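Local atomic coordinates of exonuclease VapC9 (Pyrobaculum aerophilum, PDB entry 1V8P), a protein that acts as a magnesium-dependent PIN-domain nuclease with slow single-strand DNA exonuclease activity and is probably the toxin of a type II toxin-antitoxin pair. Residues A39-Y44 with S83-K88. The protein carries 1 engineered substitution. Numbering follows the deposited sequence.
Sequences ALAAHY and SRHLKK
His85 and Ala41 meet at the protein surface through one hydrogen bond. His85 NE2 donates to Ala41 O at 3.1 Å. The N-H...O angle is 149°, so the bond is moderately bent. The oxygen sits at the edge of the imidazole, close to its plane. The nitrogen, in turn, is tilted 32° from the carbonyl plane of Ala41.

His85 projects from helix 79-91. Its CG lies anti to the backbone N (chi1 171°), which carries the ring across to the loop. The methyl of Ala41 points toward the helix, but its CB is still 4.5 Å from His85 NE2.

Ala41 lies in the type I turn from Leu40 to His43, near the end of helix 34-40. His43 N closes this turn on Leu40 O at 2.7 Å. Leu40 O also accepts a bond from Trp47 NE1.

Tyr44 borders the contact more loosely. Its nearest approach is from CE1 to Lys88 O, at 5.1 Å, and its ring packs edge-to-face with that of Trp47. Leu86 packs on Ala64 of helix 58-73 and on Leu101 of the second subunit. The contact therefore joins the turn near the end of helix 34-40 to a helix that also packs on another subunit. Both segments lie in the PIN domain, and the side chain of Ala41 is about 12 Å from that of Asp33, a predicted magnesium ligand.

Donation from NE2 requires a proton on that nitrogen, which a neutral or a charged ring could supply. The close contacts between the segments are all of Ala41 with His85, so the link is mainly polar and directional.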
ATOM      1  N   ALA C  39      -2.767  -9.516 -17.179  1.00 39.54           N
ATOM      2  CA  ALA C  39      -2.019 -10.096 -18.296  1.00 40.94           C
ATOM      3  C   ALA C  39      -3.004 -10.540 -19.383  1.00 41.72           C
ATOM      4  O   ALA C  39      -2.831 -10.234 -20.562  1.00 42.64           O
ATOM      5  CB  ALA C  39      -1.181 -11.288 -17.820  1.00 39.61           C
ATOM      6  N   LEU C  40      -4.043 -11.254 -18.966  1.00 41.18           N
ATOM      7  CA  LEU C  40      -5.072 -11.744 -19.865  1.00 41.43           C
ATOM      8  C   LEU C  40      -5.711 -10.645 -20.713  1.00 42.20           C
ATOM      9  O   LEU C  40      -6.135 -10.895 -21.847  1.00 41.66           O
ATOM     10  CB  LEU C  40      -6.164 -12.450 -19.055  1.00 39.40           C
ATOM     11  CG  LEU C  40      -5.779 -13.781 -18.411  1.00 39.98           C
ATOM     12  CD1 LEU C  40      -6.856 -14.218 -17.420  1.00 37.57           C
ATOM     13  CD2 LEU C  40      -5.568 -14.822 -19.502  1.00 38.83           C
ATOM     14  N   ALA C  41      -5.791  -9.436 -20.162  1.00 42.26           N
ATOM     15  CA  ALA C  41      -6.411  -8.320 -20.873  1.00 43.89           C
ATOM     16  C   ALA C  41      -5.873  -8.121 -22.285  1.00 43.91           C
ATOM     17  O   ALA C  41      -6.553  -7.559 -23.130  1.00 43.79           O
ATOM     18  CB  ALA C  41      -6.268  -7.024 -20.064  1.00 42.33           C
ATOM     19  N   ALA C  42      -4.658  -8.592 -22.540  1.00 46.35           N
ATOM     20  CA  ALA C  42      -4.036  -8.456 -23.857  1.00 47.76           C
ATOM     21  C   ALA C  42      -4.002  -9.780 -24.621  1.00 49.55           C
ATOM     22  O   ALA C  42      -3.186  -9.959 -25.527  1.00 50.81           O
ATOM     23  CB  ALA C  42      -2.614  -7.914 -23.705  1.00 45.87           C
ATOM     24  N   HIS C  43      -4.881 -10.704 -24.255  1.00 51.07           N
ATOM     25  CA  HIS C  43      -4.939 -12.004 -24.912  1.00 52.88           C
ATOM     26  C   HIS C  43      -6.388 -12.441 -25.048  1.00 53.47           C
ATOM     27  O   HIS C  43      -6.685 -13.631 -25.000  1.00 54.24           O
ATOM     28  CB  HIS C  43      -4.177 -13.055 -24.094  1.00 54.03           C
ATOM     29  CG  HIS C  43      -2.698 -12.828 -24.031  1.00 54.87           C
ATOM     30  ND1 HIS C  43      -1.861 -13.069 -25.100  1.00 55.38           N
ATOM     31  CD2 HIS C  43      -1.905 -12.394 -23.021  1.00 54.38           C
ATOM     32  CE1 HIS C  43      -0.616 -12.793 -24.749  1.00 54.53           C
ATOM     33  NE2 HIS C  43      -0.617 -12.381 -23.493  1.00 53.45           N
ATOM     34  N   TYR C  44      -7.280 -11.468 -25.210  1.00 55.14           N
ATOM     35  CA  TYR C  44      -8.715 -11.719 -25.348  1.00 56.53           C
ATOM     36  C   TYR C  44      -9.050 -12.986 -26.140  1.00 56.89           C
ATOM     37  O   TYR C  44      -9.680 -13.903 -25.619  1.00 56.79           O
ATOM     38  CB  TYR C  44      -9.383 -10.531 -26.038  1.00 57.92           C
ATOM     39  CG  TYR C  44     -10.867 -10.404 -25.758  1.00 61.07           C
ATOM     40  CD1 TYR C  44     -11.324  -9.871 -24.546  1.00 62.62           C
ATOM     41  CD2 TYR C  44     -11.818 -10.785 -26.709  1.00 61.77           C
ATOM     42  CE1 TYR C  44     -12.696  -9.714 -24.289  1.00 63.74           C
ATOM     43  CE2 TYR C  44     -13.194 -10.633 -26.464  1.00 62.89           C
ATOM     44  CZ  TYR C  44     -13.623 -10.095 -25.254  1.00 64.43           C
ATOM     45  OH  TYR C  44     -14.966  -9.910 -25.000  1.00 64.75           O
ATOM     46  N   SER C  83      -9.399   2.218 -19.700  1.00 37.69           N
ATOM     47  CA  SER C  83     -10.335   1.866 -18.634  1.00 37.04           C
ATOM     48  C   SER C  83     -11.591   1.243 -19.212  1.00 37.24           C
ATOM     49  O   SER C  83     -12.223   0.408 -18.570  1.00 37.50           O
ATOM     50  CB  SER C  83     -10.710   3.091 -17.796  1.00 35.72           C
ATOM     51  OG  SER C  83     -11.683   3.883 -18.435  1.00 35.91           O
ATOM     52  N   ARG C  84     -11.950   1.648 -20.430  1.00 38.66           N
ATOM     53  CA  ARG C  84     -13.135   1.118 -21.086  1.00 38.64           C
ATOM     54  C   ARG C  84     -12.855  -0.301 -21.521  1.00 39.47           C
ATOM     55  O   ARG C  84     -13.712  -1.175 -21.417  1.00 40.05           O
ATOM     56  CB  ARG C  84     -13.512   1.964 -22.295  1.00 40.57           C
ATOM     57  CG  ARG C  84     -14.313   3.203 -21.944  1.00 42.98           C
ATOM     58  CD  ARG C  84     -14.613   4.052 -23.188  1.00 44.25           C
ATOM     59  NE  ARG C  84     -14.183   5.439 -22.996  1.00 45.88           N
ATOM     60  CZ  ARG C  84     -13.110   5.969 -23.573  1.00 47.21           C
ATOM     61  NH1 ARG C  84     -12.368   5.226 -24.388  1.00 47.30           N
ATOM     62  NH2 ARG C  84     -12.768   7.230 -23.320  1.00 48.21           N
ATOM     63  N   HIS C  85     -11.647  -0.529 -22.016  1.00 39.27           N
ATOM     64  CA  HIS C  85     -11.260  -1.856 -22.437  1.00 40.33           C
ATOM     65  C   HIS C  85     -11.236  -2.780 -21.215  1.00 40.73           C
ATOM     66  O   HIS C  85     -11.897  -3.822 -21.209  1.00 42.19           O
ATOM     67  CB  HIS C  85      -9.893  -1.788 -23.104  1.00 42.55           C
ATOM     68  CG  HIS C  85      -9.287  -3.126 -23.388  1.00 44.93           C
ATOM     69  ND1 HIS C  85      -9.921  -4.087 -24.143  1.00 47.81           N
ATOM     70  CD2 HIS C  85      -8.093  -3.656 -23.029  1.00 44.97           C
ATOM     71  CE1 HIS C  85      -9.145  -5.153 -24.237  1.00 48.03           C
ATOM     72  NE2 HIS C  85      -8.029  -4.916 -23.570  1.00 47.14           N
ATOM     73  N   LEU C  86     -10.496  -2.379 -20.177  1.00 39.79           N
ATOM     74  CA  LEU C  86     -10.378  -3.157 -18.942  1.00 38.98           C
ATOM     75  C   LEU C  86     -11.767  -3.517 -18.419  1.00 37.62           C
ATOM     76  O   LEU C  86     -11.981  -4.587 -17.857  1.00 37.02           O
ATOM     77  CB  LEU C  86      -9.632  -2.342 -17.868  1.00 39.64           C
ATOM     78  CG  LEU C  86      -8.788  -3.037 -16.770  1.00 40.42           C
ATOM     79  CD1 LEU C  86      -8.792  -2.181 -15.510  1.00 37.83           C
ATOM     80  CD2 LEU C  86      -9.326  -4.420 -16.426  1.00 39.68           C
ATOM     81  N   LYS C  87     -12.707  -2.604 -18.612  1.00 37.35           N
ATOM     82  CA  LYS C  87     -14.078  -2.800 -18.163  1.00 38.05           C
ATOM     83  C   LYS C  87     -14.749  -3.963 -18.890  1.00 38.12           C
ATOM     84  O   LYS C  87     -15.381  -4.814 -18.260  1.00 38.37           O
ATOM     85  CB  LYS C  87     -14.876  -1.513 -18.389  1.00 38.19           C
ATOM     86  CG  LYS C  87     -16.303  -1.563 -17.913  1.00 37.25           C
ATOM     87  CD  LYS C  87     -16.984  -0.246 -18.182  1.00 39.25           C
ATOM     88  CE  LYS C  87     -18.376  -0.200 -17.584  1.00 40.57           C
ATOM     89  NZ  LYS C  87     -18.931   1.179 -17.731  1.00 43.92           N
ATOM     90  N   LYS C  88     -14.599  -3.990 -20.212  1.00 38.03           N
ATOM     91  CA  LYS C  88     -15.192  -5.034 -21.050  1.00 39.22           C
ATOM     92  C   LYS C  88     -14.589  -6.379 -20.680  1.00 37.34           C
ATOM     93  O   LYS C  88     -15.295  -7.375 -20.539  1.00 37.47           O
ATOM     94  CB  LYS C  88     -14.956  -4.742 -22.549  1.00 41.14           C
ATOM     95  CG  LYS C  88     -15.450  -3.377 -23.008  1.00 42.90           C
ATOM     96  CD  LYS C  88     -16.207  -3.462 -24.322  1.00 46.62           C
ATOM     97  CE  LYS C  88     -16.688  -2.095 -24.803  1.00 47.54           C
ATOM     98  NZ  LYS C  88     -15.540  -1.263 -25.274  1.00 51.14           N
TER